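Local coordinates for uncharacterized protein AsbF (PDB 3DX5) that converts 3-dehydroshikimate to 3,4-dihydroxybenzoate with the help of a manganese ion, supplying the catechol unit of the siderophore petrobactin, at residues A[6-9]-A[10-13]; A[121-124]-A[125-128]; A[173-176]-A[177-180]; A[208-212]-A[213-217]. All blocks are in the same frame, centred on the assembly; numbering follows the deposited sequence. Where two conformers were deposited one is given.

Interaction 1: residues A[6-9]-A[10-13]; sequences CTIS and FRHQ. With DHB (3,4-dihydroxybenzoic acid), chain D.
Cys6 meets Phe10 by its backbone alone: its carbonyl O lies near the plane of the phenyl ring, at the edge, 3.9 Å from CD2 of Phe10. At Thr7 the carbonyl O accepts the backbone N-H of Phe10 over 2.9 Å, from well above the carbonyl plane, and the same oxygen also lies at the ring edge; the hydroxyl of Thr7 turns instead to His38 and the backbone N of Trp35. The carbonyl O of Ile8 is gripped twice by Arg11, by the backbone N at 3.1 Å and by NH1 at 3.1 Å, the two donors arriving from opposite faces of the carbonyl plane. The NH1 bond is the straighter (164°) and lies almost in the guanidinium plane. NE of Arg11 bonds the carbonyl O of Val216 and NH2 that of Phe255. With CG between the backbone N and the carbonyl carbon (chi1 70°) and the chain extended from CG to NE, Arg11 doubles back past the oxygen, and its CD packs 3.9 Å from CG1 of Ile8. All this belongs to the loop leaving strand 2-6 at the C-terminal ends of the barrel strands, where CD1 of Ile8 touches O1 of the bound 3,4-dihydroxybenzoic acid (3.5 Å). Ser9 sends its OG to the carbonyl of Trp254, while its own carbonyl O receives two waters: one is held also by Arg11 NH1, the other bridges to His12 N and Gln13 OE1.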
loop_
_atom_site.group_PDB
_atom_site.type_symbol
_atom_site.label_atom_id
_atom_site.label_comp_id
_atom_site.label_asym_id
_atom_site.label_seq_id
_atom_site.Cartn_x
_atom_site.Cartn_y
_atom_site.Cartn_z
ATOM N N CYS A 6 -15.024 1.987 0.109
ATOM C CA CYS A 6 -13.892 1.712 -0.793
ATOM C C CYS A 6 -12.987 0.683 -0.173
ATOM O O CYS A 6 -12.527 0.883 0.950
ATOM C CB CYS A 6 -12.969 2.906 -0.927
ATOM S SG CYS A 6 -13.774 4.372 -1.209
ATOM N N THR A 7 -12.664 -0.364 -0.913
ATOM C CA THR A 7 -11.687 -1.354 -0.408
ATOM C C THR A 7 -10.268 -0.774 -0.222
ATOM O O THR A 7 -9.512 -1.303 0.568
ATOM C CB THR A 7 -11.665 -2.635 -1.263
ATOM O OG1 THR A 7 -11.037 -2.369 -2.520
ATOM C CG2 THR A 7 -13.114 -3.149 -1.494
ATOM N N ILE A 8 -9.938 0.337 -0.906
ATOM C CA ILE A 8 -8.672 1.028 -0.627
ATOM C C ILE A 8 -8.525 1.452 0.868
ATOM O O ILE A 8 -7.420 1.548 1.365
ATOM C CB ILE A 8 -8.451 2.252 -1.568
ATOM C CG1 ILE A 8 -6.964 2.677 -1.598
ATOM C CG2 ILE A 8 -9.440 3.420 -1.256
ATOM C CD1 ILE A 8 -6.623 3.757 -2.753
ATOM N N SER A 9 -9.644 1.657 1.581
ATOM C CA SER A 9 -9.588 1.995 3.015
ATOM C C SER A 9 -8.934 0.887 3.826
ATOM O O SER A 9 -8.501 1.113 4.967
ATOM C CB SER A 9 -11.019 2.302 3.575
ATOM O OG SER A 9 -11.559 3.430 2.887
ATOM N N PHE A 10 -8.893 -0.321 3.250
ATOM C CA PHE A 10 -8.376 -1.515 3.962
ATOM C C PHE A 10 -7.002 -1.953 3.439
ATOM O O PHE A 10 -6.576 -3.076 3.710
ATOM C CB PHE A 10 -9.397 -2.661 3.812
ATOM C CG PHE A 10 -10.708 -2.351 4.450
ATOM C CD1 PHE A 10 -10.920 -2.666 5.804
ATOM C CD2 PHE A 10 -11.711 -1.685 3.735
ATOM C CE1 PHE A 10 -12.124 -2.332 6.441
ATOM C CE2 PHE A 10 -12.916 -1.328 4.360
ATOM C CZ PHE A 10 -13.123 -1.652 5.713
ATOM N N ARG A 11 -6.317 -1.067 2.697
ATOM C CA ARG A 11 -5.043 -1.417 1.995
ATOM C C ARG A 11 -3.908 -1.798 2.964
ATOM O O ARG A 11 -2.927 -2.416 2.551
ATOM C CB ARG A 11 -4.608 -0.240 1.096
ATOM C CG ARG A 11 -4.104 1.031 1.918
ATOM C CD ARG A 11 -4.205 2.371 1.092
ATOM N NE ARG A 11 -3.822 3.499 1.969
ATOM C CZ ARG A 11 -4.588 3.948 2.977
ATOM N NH1 ARG A 11 -5.818 3.457 3.168
ATOM N NH2 ARG A 11 -4.146 4.911 3.774
ATOM N N HIS A 12 -4.029 -1.389 4.235
ATOM C CA HIS A 12 -3.027 -1.683 5.260
ATOM C C HIS A 12 -3.454 -2.666 6.355
ATOM O O HIS A 12 -2.900 -2.682 7.468
ATOM C CB HIS A 12 -2.475 -0.382 5.863
ATOM C CG HIS A 12 -1.741 0.454 4.860
ATOM N ND1 HIS A 12 -1.960 1.803 4.721
ATOM C CD2 HIS A 12 -0.832 0.118 3.908
ATOM C CE1 HIS A 12 -1.185 2.278 3.763
ATOM N NE2 HIS A 12 -0.500 1.272 3.242
ATOM N N GLN A 13 -4.394 -3.540 6.022
ATOM C CA GLN A 13 -4.760 -4.577 6.961
ATOM C C GLN A 13 -5.088 -5.879 6.221
ATOM O O GLN A 13 -5.433 -5.865 5.037
ATOM C CB GLN A 13 -5.925 -4.098 7.863
ATOM C CG GLN A 13 -7.235 -3.878 7.150
ATOM C CD GLN A 13 -8.175 -2.920 7.940
ATOM O OE1 GLN A 13 -8.053 -1.685 7.863
ATOM N NE2 GLN A 13 -9.124 -3.491 8.651
HETATM C C1 DHB D . -6.232 8.180 -4.126
HETATM C C2 DHB D . -7.417 8.910 -4.121
HETATM C C3 DHB D . -7.492 10.135 -3.452
HETATM O O3 DHB D . -8.620 10.913 -3.407
HETATM C C4 DHB D . -6.289 10.642 -2.788
HETATM O O4 DHB D . -6.397 11.833 -2.159
HETATM C C5 DHB D . -5.100 9.918 -2.824
HETATM C C6 DHB D . -5.090 8.682 -3.496
HETATM C C DHB D . -6.195 6.842 -4.845
HETATM O O1 DHB D . -5.177 6.148 -4.937
HETATM O O2 DHB D . -7.311 6.363 -5.390
HETATM O O HOH W 1 -7.364 3.577 5.708
HETATM O O HOH W 2 -6.102 -0.164 5.978
#

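Interaction 2: residues A[121-124]-A[125-128]; sequences YVNR and IRMI
Arg126 reaches back one turn to Val122 and Asn123 on helix 115-134, which links strands 100-103 and 138-142 in a beta-alpha-beta crossover of the TIM barrel. Its CB lies 3.5 Å from the carbonyl O of Asn123 and nearly as close to that of Val122, the latter accepting the Arg126 backbone N-H in the regular i to i+4 pattern. CG stands anti to the backbone N, and the chain runs straight until it bends at chi3 (-67°), which folds the guanidinium back along the helix. NE leaves this turn altogether and bonds the carbonyl O of Val162 on the neighbouring helix 152-162. NH1 donates to OD1 of Asn123 over 3.1 Å in a bent bond (144°); the two side chains run side by side in the same direction, with the amide and guanidinium planes 48° apart. NH2 comes 3.6 Å from CG1 of Val122, whose side chain also packs on Leu158 and Val162 of that helix. The guanidinium thus links helix 115-134 to helix 152-162. A water closes a small ring beside it, accepting from Arg126 NH2 at 2.8 Å and donating to Asn123 OD1 at 3.2 Å.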
loop_
_atom_site.group_PDB
_atom_site.type_symbol
_atom_site.label_atom_id
_atom_site.label_comp_id
_atom_site.label_asym_id
_atom_site.label_seq_id
_atom_site.Cartn_x
_atom_site.Cartn_y
_atom_site.Cartn_z
ATOM N N TYR A 121 -2.377 14.196 -24.351
ATOM C CA TYR A 121 -3.127 13.498 -23.305
ATOM C C TYR A 121 -4.628 13.492 -23.634
ATOM O O TYR A 121 -5.297 12.485 -23.404
ATOM C CB TYR A 121 -2.886 14.111 -21.919
ATOM C CG TYR A 121 -1.537 13.832 -21.252
ATOM C CD1 TYR A 121 -0.309 14.034 -21.925
ATOM C CD2 TYR A 121 -1.490 13.412 -19.928
ATOM C CE1 TYR A 121 0.921 13.789 -21.277
ATOM C CE2 TYR A 121 -0.282 13.178 -19.282
ATOM C CZ TYR A 121 0.906 13.378 -19.960
ATOM O OH TYR A 121 2.058 13.146 -19.281
ATOM N N VAL A 122 -5.154 14.595 -24.178
ATOM C CA VAL A 122 -6.559 14.609 -24.632
ATOM C C VAL A 122 -6.818 13.484 -25.649
ATOM O O VAL A 122 -7.798 12.730 -25.532
ATOM C CB VAL A 122 -6.928 16.004 -25.253
ATOM C CG1 VAL A 122 -8.224 15.944 -26.117
ATOM C CG2 VAL A 122 -7.064 17.048 -24.168
ATOM N N ASN A 123 -5.936 13.363 -26.641
ATOM C CA ASN A 123 -6.054 12.293 -27.629
ATOM C C ASN A 123 -6.040 10.883 -27.015
ATOM O O ASN A 123 -6.789 10.017 -27.459
ATOM C CB ASN A 123 -4.987 12.427 -28.724
ATOM C CG ASN A 123 -5.164 13.708 -29.555
ATOM O OD1 ASN A 123 -6.246 14.349 -29.555
ATOM N ND2 ASN A 123 -4.092 14.106 -30.247
ATOM N N ARG A 124 -5.198 10.667 -26.012
ATOM C CA ARG A 124 -5.124 9.366 -25.334
ATOM C C ARG A 124 -6.325 9.044 -24.466
ATOM O O ARG A 124 -6.818 7.904 -24.495
ATOM C CB ARG A 124 -3.838 9.242 -24.533
ATOM C CG ARG A 124 -2.674 8.987 -25.487
ATOM C CD ARG A 124 -1.359 9.082 -24.798
ATOM N NE ARG A 124 -0.298 8.621 -25.704
ATOM C CZ ARG A 124 0.831 8.046 -25.306
ATOM N NH1 ARG A 124 1.088 7.897 -24.013
ATOM N NH2 ARG A 124 1.709 7.634 -26.210
ATOM N N ILE A 125 -6.819 10.030 -23.722
ATOM C CA ILE A 125 -8.069 9.844 -22.971
ATOM C C ILE A 125 -9.203 9.480 -23.946
ATOM O O ILE A 125 -10.036 8.618 -23.650
ATOM C CB ILE A 125 -8.427 11.091 -22.155
ATOM C CG1 ILE A 125 -7.376 11.333 -21.059
ATOM C CG2 ILE A 125 -9.826 10.966 -21.479
ATOM C CD1 ILE A 125 -7.411 12.793 -20.553
ATOM N N ARG A 126 -9.226 10.133 -25.113
ATOM C CA ARG A 126 -10.270 9.873 -26.107
ATOM C C ARG A 126 -10.209 8.415 -26.560
ATOM O O ARG A 126 -11.254 7.736 -26.648
ATOM C CB ARG A 126 -10.173 10.801 -27.340
ATOM C CG ARG A 126 -11.406 10.681 -28.253
ATOM C CD ARG A 126 -11.293 11.565 -29.514
ATOM N NE ARG A 126 -11.332 12.970 -29.113
ATOM C CZ ARG A 126 -10.324 13.821 -29.227
ATOM N NH1 ARG A 126 -9.160 13.439 -29.754
ATOM N NH2 ARG A 126 -10.488 15.059 -28.798
HETATM N N MSE A 127 -8.993 7.944 -26.822
HETATM C CA MSE A 127 -8.745 6.541 -27.228
HETATM C C MSE A 127 -9.205 5.550 -26.177
HETATM O O MSE A 127 -9.809 4.544 -26.508
HETATM C CB MSE A 127 -7.260 6.298 -27.530
HETATM C CG MSE A 127 -6.811 7.020 -28.791
HETATM SE SE MSE A 127 -4.881 6.859 -29.111
HETATM C CE MSE A 127 -4.884 4.917 -29.330
ATOM N N ILE A 128 -8.905 5.834 -24.914
ATOM C CA ILE A 128 -9.347 4.974 -23.817
ATOM C C ILE A 128 -10.874 4.972 -23.693
ATOM O O ILE A 128 -11.459 3.923 -23.465
ATOM C CB ILE A 128 -8.643 5.360 -22.521
ATOM C CG1 ILE A 128 -7.226 4.751 -22.553
ATOM C CG2 ILE A 128 -9.412 4.865 -21.293
ATOM C CD1 ILE A 128 -6.280 5.471 -21.636
HETATM O O HOH W 3 -7.843 10.262 -30.043
HETATM O O HOH W 4 -8.388 16.681 -29.637
#

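Interaction 3: residues A[173-176]-A[177-180]; sequences FLHI and WESG. With DHB (3,4-dihydroxybenzoic acid), chain D.
The substrate-binding residue His175 sits on the short helix 173-178 that follows strand 167-172 of the TIM barrel, and a His-carboxylate hydrogen bond one turn along the helix holds its ring. ND1 donates to OE1 of Glu178 at 2.8 Å; the bond is nearly straight (166°), and the oxygen lies within 4° of the imidazole plane. CG of Glu178 lies trans to the main-chain nitrogen (chi1 169°) and the chain is extended, which brings ring and carboxylate nearly coplanar; the bond fixes the rotation of the ring. With ND1 hydrogen-bonded to Glu178, the other ring nitrogen, NE2, lies 2.8 Å from hydroxyl O4 of the bound 3,4-dihydroxybenzoic acid, in a bond that either could donate, with a weak, longer bond to O3. Farther on, the helix closes in a Schellman motif at Gly180, which takes a positive phi. There the hydroxyl of Ser179 donates to the carbonyl O of Ile176 over 2.6 Å, in the carbonyl plane and on a lone pair. The His144 ring meets that of His175 edge-to-face, and Leu174 packs on Lys200 and Ile202 of strand 194-202. Phe173 packs on Phe187 of helix 183-190 and on Ile239 and Val243 of helix 236-243.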
loop_
_atom_site.group_PDB
_atom_site.type_symbol
_atom_site.label_atom_id
_atom_site.label_comp_id
_atom_site.label_asym_id
_atom_site.label_seq_id
_atom_site.Cartn_x
_atom_site.Cartn_y
_atom_site.Cartn_z
ATOM N N PHE A 173 -15.029 15.970 -3.550
ATOM C CA PHE A 173 -15.299 17.298 -3.017
ATOM C C PHE A 173 -14.169 17.927 -2.206
ATOM O O PHE A 173 -13.938 19.135 -2.322
ATOM C CB PHE A 173 -16.592 17.281 -2.184
ATOM C CG PHE A 173 -17.829 17.183 -3.022
ATOM C CD1 PHE A 173 -18.295 18.297 -3.728
ATOM C CD2 PHE A 173 -18.499 15.963 -3.144
ATOM C CE1 PHE A 173 -19.456 18.206 -4.508
ATOM C CE2 PHE A 173 -19.650 15.870 -3.909
ATOM C CZ PHE A 173 -20.135 16.979 -4.591
ATOM N N LEU A 174 -13.494 17.141 -1.387
ATOM C CA LEU A 174 -12.306 17.628 -0.694
ATOM C C LEU A 174 -11.305 18.279 -1.673
ATOM O O LEU A 174 -10.844 19.399 -1.453
ATOM C CB LEU A 174 -11.614 16.470 0.076
ATOM C CG LEU A 174 -10.401 16.807 0.984
ATOM C CD1 LEU A 174 -9.135 17.057 0.116
ATOM C CD2 LEU A 174 -10.722 17.976 1.893
ATOM N N HIS A 175 -10.953 17.570 -2.744
ATOM C CA HIS A 175 -9.985 18.098 -3.675
ATOM C C HIS A 175 -10.489 19.289 -4.444
ATOM O O HIS A 175 -9.712 20.162 -4.805
ATOM C CB HIS A 175 -9.450 17.003 -4.603
ATOM C CG HIS A 175 -8.649 15.980 -3.859
ATOM N ND1 HIS A 175 -7.603 16.333 -3.027
ATOM C CD2 HIS A 175 -8.781 14.636 -3.754
ATOM C CE1 HIS A 175 -7.098 15.240 -2.476
ATOM N NE2 HIS A 175 -7.792 14.197 -2.901
ATOM N N ILE A 176 -11.784 19.317 -4.692
ATOM C CA ILE A 176 -12.402 20.443 -5.352
ATOM C C ILE A 176 -12.279 21.683 -4.447
ATOM O O ILE A 176 -11.842 22.742 -4.896
ATOM C CB ILE A 176 -13.882 20.068 -5.718
ATOM C CG1 ILE A 176 -13.915 19.587 -7.159
ATOM C CG2 ILE A 176 -14.850 21.213 -5.486
ATOM C CD1 ILE A 176 -13.451 20.637 -8.193
ATOM N N TRP A 177 -12.608 21.517 -3.171
ATOM C CA TRP A 177 -12.480 22.578 -2.174
ATOM C C TRP A 177 -11.020 23.085 -2.059
ATOM O O TRP A 177 -10.758 24.288 -2.015
ATOM C CB TRP A 177 -12.975 22.052 -0.834
ATOM C CG TRP A 177 -12.826 23.061 0.242
ATOM C CD1 TRP A 177 -13.706 24.067 0.547
ATOM C CD2 TRP A 177 -11.739 23.181 1.155
ATOM N NE1 TRP A 177 -13.222 24.809 1.598
ATOM C CE2 TRP A 177 -12.020 24.287 1.995
ATOM C CE3 TRP A 177 -10.558 22.454 1.362
ATOM C CZ2 TRP A 177 -11.160 24.685 3.020
ATOM C CZ3 TRP A 177 -9.697 22.860 2.382
ATOM C CH2 TRP A 177 -10.004 23.962 3.190
ATOM N N GLU A 178 -10.083 22.149 -2.033
ATOM C CA GLU A 178 -8.654 22.428 -2.008
ATOM C C GLU A 178 -8.257 23.328 -3.159
ATOM O O GLU A 178 -7.433 24.184 -2.972
ATOM C CB GLU A 178 -7.876 21.096 -2.064
ATOM C CG GLU A 178 -6.368 21.196 -2.320
ATOM C CD GLU A 178 -5.676 19.823 -2.172
ATOM O OE1 GLU A 178 -6.268 18.784 -2.523
ATOM O OE2 GLU A 178 -4.554 19.784 -1.653
ATOM N N SER A 179 -8.858 23.150 -4.334
ATOM C CA SER A 179 -8.500 23.971 -5.496
ATOM C C SER A 179 -9.012 25.393 -5.359
ATOM O O SER A 179 -8.678 26.222 -6.158
ATOM C CB SER A 179 -9.038 23.374 -6.805
ATOM O OG SER A 179 -10.438 23.633 -6.937
ATOM N N GLY A 180 -9.845 25.676 -4.363
ATOM C CA GLY A 180 -10.358 27.021 -4.182
ATOM C C GLY A 180 -11.767 27.181 -4.727
ATOM O O GLY A 180 -12.342 28.213 -4.540
HETATM C C1 DHB D . -6.232 8.180 -4.126
HETATM C C2 DHB D . -7.417 8.910 -4.121
HETATM C C3 DHB D . -7.492 10.135 -3.452
HETATM O O3 DHB D . -8.620 10.913 -3.407
HETATM C C4 DHB D . -6.289 10.642 -2.788
HETATM O O4 DHB D . -6.397 11.833 -2.159
HETATM C C5 DHB D . -5.100 9.918 -2.824
HETATM C C6 DHB D . -5.090 8.682 -3.496
HETATM C C DHB D . -6.195 6.842 -4.845
HETATM O O1 DHB D . -5.177 6.148 -4.937
HETATM O O2 DHB D . -7.311 6.363 -5.390
#

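Interaction 4: residues A[208-212]-A[213-217]; sequences LHVFE and PNNVY. With DHB (3,4-dihydroxybenzoic acid), chain D.
An asparagine side chain clips the end of a 3-10 segment to the helix that follows: Asn215 ND2 donates to the backbone O of Val210 over 2.8 Å. This join lies in the loop after strand 194-202 of the TIM barrel, over the active site, with Glu212 at the N-cap position of helix 213-217. The clip is nearly straight (166°), and the acceptor lies in the amide plane, but ND2 comes in across the C=O direction, the angle at the oxygen being only 114°. The chi1 of Asn215 is close to 180° (-179°), which carries the amide back over Val210; ND2 also bonds the carbonyl O of Asn222, so two acceptors fix the amide. Beside it, CG2 of Val216 sits 3.5 Å from the same Val210 O. The carbonyl O of Glu212 starts the helix by accepting from Val216 N at 3.0 Å, in the carbonyl plane, and more weakly from Asn215 N. The unit meets the bound 3,4-dihydroxybenzoic acid at two places, Phe211 and Tyr217. The backbone O of Phe211 takes a weak bond from hydroxyl O4, while the phenyl ring of Phe211 makes a cation-pi contact with Lys200. The substrate-binding Tyr217 holds the carboxylate: its OH donates to O1 over 2.6 Å, and O1 lies in the plane of the tyrosine ring, 3.2 Å from CE1.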
loop_
_atom_site.group_PDB
_atom_site.type_symbol
_atom_site.label_atom_id
_atom_site.label_comp_id
_atom_site.label_asym_id
_atom_site.label_seq_id
_atom_site.Cartn_x
_atom_site.Cartn_y
_atom_site.Cartn_z
ATOM N N LEU A 208 -3.577 19.363 4.305
ATOM C CA LEU A 208 -3.955 18.805 2.989
ATOM C C LEU A 208 -2.933 17.875 2.347
ATOM O O LEU A 208 -3.316 17.002 1.589
ATOM C CB LEU A 208 -4.373 19.903 1.992
ATOM C CG LEU A 208 -5.784 20.452 2.223
ATOM C CD1 LEU A 208 -5.917 21.797 1.496
ATOM C CD2 LEU A 208 -6.866 19.491 1.769
ATOM N N HIS A 209 -1.649 18.065 2.661
ATOM C CA HIS A 209 -0.572 17.261 2.103
ATOM C C HIS A 209 -0.681 15.781 2.561
ATOM O O HIS A 209 -0.047 14.924 1.968
ATOM C CB HIS A 209 0.793 17.838 2.541
ATOM C CG HIS A 209 0.896 18.013 4.029
ATOM N ND1 HIS A 209 1.374 17.027 4.865
ATOM C CD2 HIS A 209 0.495 19.025 4.841
ATOM C CE1 HIS A 209 1.306 17.435 6.125
ATOM N NE2 HIS A 209 0.772 18.643 6.136
ATOM N N VAL A 210 -1.472 15.466 3.595
ATOM C CA VAL A 210 -1.598 14.043 4.015
ATOM C C VAL A 210 -2.309 13.215 2.943
ATOM O O VAL A 210 -2.162 11.993 2.909
ATOM C CB VAL A 210 -2.274 13.829 5.404
ATOM C CG1 VAL A 210 -1.461 14.505 6.511
ATOM C CG2 VAL A 210 -3.799 14.277 5.376
ATOM N N PHE A 211 -3.033 13.890 2.042
ATOM C CA PHE A 211 -3.627 13.203 0.904
ATOM C C PHE A 211 -2.732 12.997 -0.304
ATOM O O PHE A 211 -3.173 12.428 -1.300
ATOM C CB PHE A 211 -4.931 13.859 0.473
ATOM C CG PHE A 211 -5.969 13.841 1.543
ATOM C CD1 PHE A 211 -6.327 12.634 2.178
ATOM C CD2 PHE A 211 -6.564 15.018 1.954
ATOM C CE1 PHE A 211 -7.298 12.618 3.190
ATOM C CE2 PHE A 211 -7.547 15.005 2.961
ATOM C CZ PHE A 211 -7.907 13.811 3.577
ATOM N N GLU A 212 -1.490 13.427 -0.247
ATOM C CA GLU A 212 -0.611 13.120 -1.352
ATOM C C GLU A 212 -0.506 11.587 -1.477
ATOM O O GLU A 212 -0.336 10.898 -0.467
ATOM C CB GLU A 212 0.772 13.745 -1.136
ATOM C CG GLU A 212 0.731 15.280 -1.281
ATOM C CD GLU A 212 2.057 15.938 -0.900
ATOM O OE1 GLU A 212 3.050 15.190 -0.750
ATOM O OE2 GLU A 212 2.108 17.189 -0.750
ATOM N N PRO A 213 -0.608 11.062 -2.719
ATOM C CA PRO A 213 -0.674 9.613 -2.951
ATOM C C PRO A 213 0.458 8.858 -2.264
ATOM O O PRO A 213 0.206 7.848 -1.620
ATOM C CB PRO A 213 -0.640 9.499 -4.494
ATOM C CG PRO A 213 -1.446 10.746 -4.923
ATOM C CD PRO A 213 -0.901 11.840 -3.963
ATOM N N ASN A 214 1.684 9.353 -2.337
ATOM C CA ASN A 214 2.778 8.636 -1.690
ATOM C C ASN A 214 2.577 8.481 -0.183
ATOM O O ASN A 214 2.954 7.458 0.385
ATOM C CB ASN A 214 4.108 9.329 -1.923
ATOM C CG ASN A 214 4.624 9.138 -3.337
ATOM O OD1 ASN A 214 4.221 8.231 -4.037
ATOM N ND2 ASN A 214 5.541 10.001 -3.744
ATOM N N ASN A 215 1.996 9.499 0.448
ATOM C CA ASN A 215 1.747 9.462 1.869
ATOM C C ASN A 215 0.580 8.505 2.190
ATOM O O ASN A 215 0.632 7.740 3.182
ATOM C CB ASN A 215 1.480 10.871 2.441
ATOM C CG ASN A 215 1.252 10.834 3.941
ATOM O OD1 ASN A 215 2.158 10.508 4.695
ATOM N ND2 ASN A 215 0.025 11.085 4.370
ATOM N N VAL A 216 -0.453 8.556 1.354
ATOM C CA VAL A 216 -1.602 7.670 1.479
ATOM C C VAL A 216 -1.198 6.190 1.335
ATOM O O VAL A 216 -1.660 5.351 2.130
ATOM C CB VAL A 216 -2.733 8.036 0.489
ATOM C CG1 VAL A 216 -3.819 6.895 0.408
ATOM C CG2 VAL A 216 -3.397 9.358 0.904
ATOM N N TYR A 217 -0.333 5.868 0.358
ATOM C CA TYR A 217 0.006 4.458 0.102
ATOM C C TYR A 217 0.984 3.848 1.112
ATOM O O TYR A 217 0.999 2.627 1.261
ATOM C CB TYR A 217 0.536 4.209 -1.328
ATOM C CG TYR A 217 -0.338 4.816 -2.411
ATOM C CD1 TYR A 217 -1.747 4.820 -2.298
ATOM C CD2 TYR A 217 0.247 5.368 -3.563
ATOM C CE1 TYR A 217 -2.560 5.410 -3.309
ATOM C CE2 TYR A 217 -0.548 5.927 -4.566
ATOM C CZ TYR A 217 -1.931 5.968 -4.431
ATOM O OH TYR A 217 -2.663 6.544 -5.464
HETATM C C1 DHB D . -6.232 8.180 -4.126
HETATM C C2 DHB D . -7.417 8.910 -4.121
HETATM C C3 DHB D . -7.492 10.135 -3.452
HETATM O O3 DHB D . -8.620 10.913 -3.407
HETATM C C4 DHB D . -6.289 10.642 -2.788
HETATM O O4 DHB D . -6.397 11.833 -2.159
HETATM C C5 DHB D . -5.100 9.918 -2.824
HETATM C C6 DHB D . -5.090 8.682 -3.496
HETATM C C DHB D . -6.195 6.842 -4.845
HETATM O O1 DHB D . -5.177 6.148 -4.937
HETATM O O2 DHB D . -7.311 6.363 -5.390
#

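Overall arrangement
Interactions 1, 3 and 4 border one pocket and touch the same ligand from different parts: 1 with an isoleucine methyl and 4 with a tyrosine hydroxyl near the carboxylate and, weakly, a backbone carbonyl at a catechol hydroxyl, 3 with a histidine at the catechol hydroxyls. Interaction 4 joins the other two, through hydrogen bonds from Arg11 and His12 to backbone carbonyls of Val216 and Tyr217, and through Leu208 and Phe211 packing on Leu174 and His175. Interaction 1 is the most buried; with 4 it also reaches the second subunit. Interaction 2 stands apart, its centre 25 to 30 Å from the others, on a partly buried outer helix where an amide-guanidinium pair and water replace ligand chemistry.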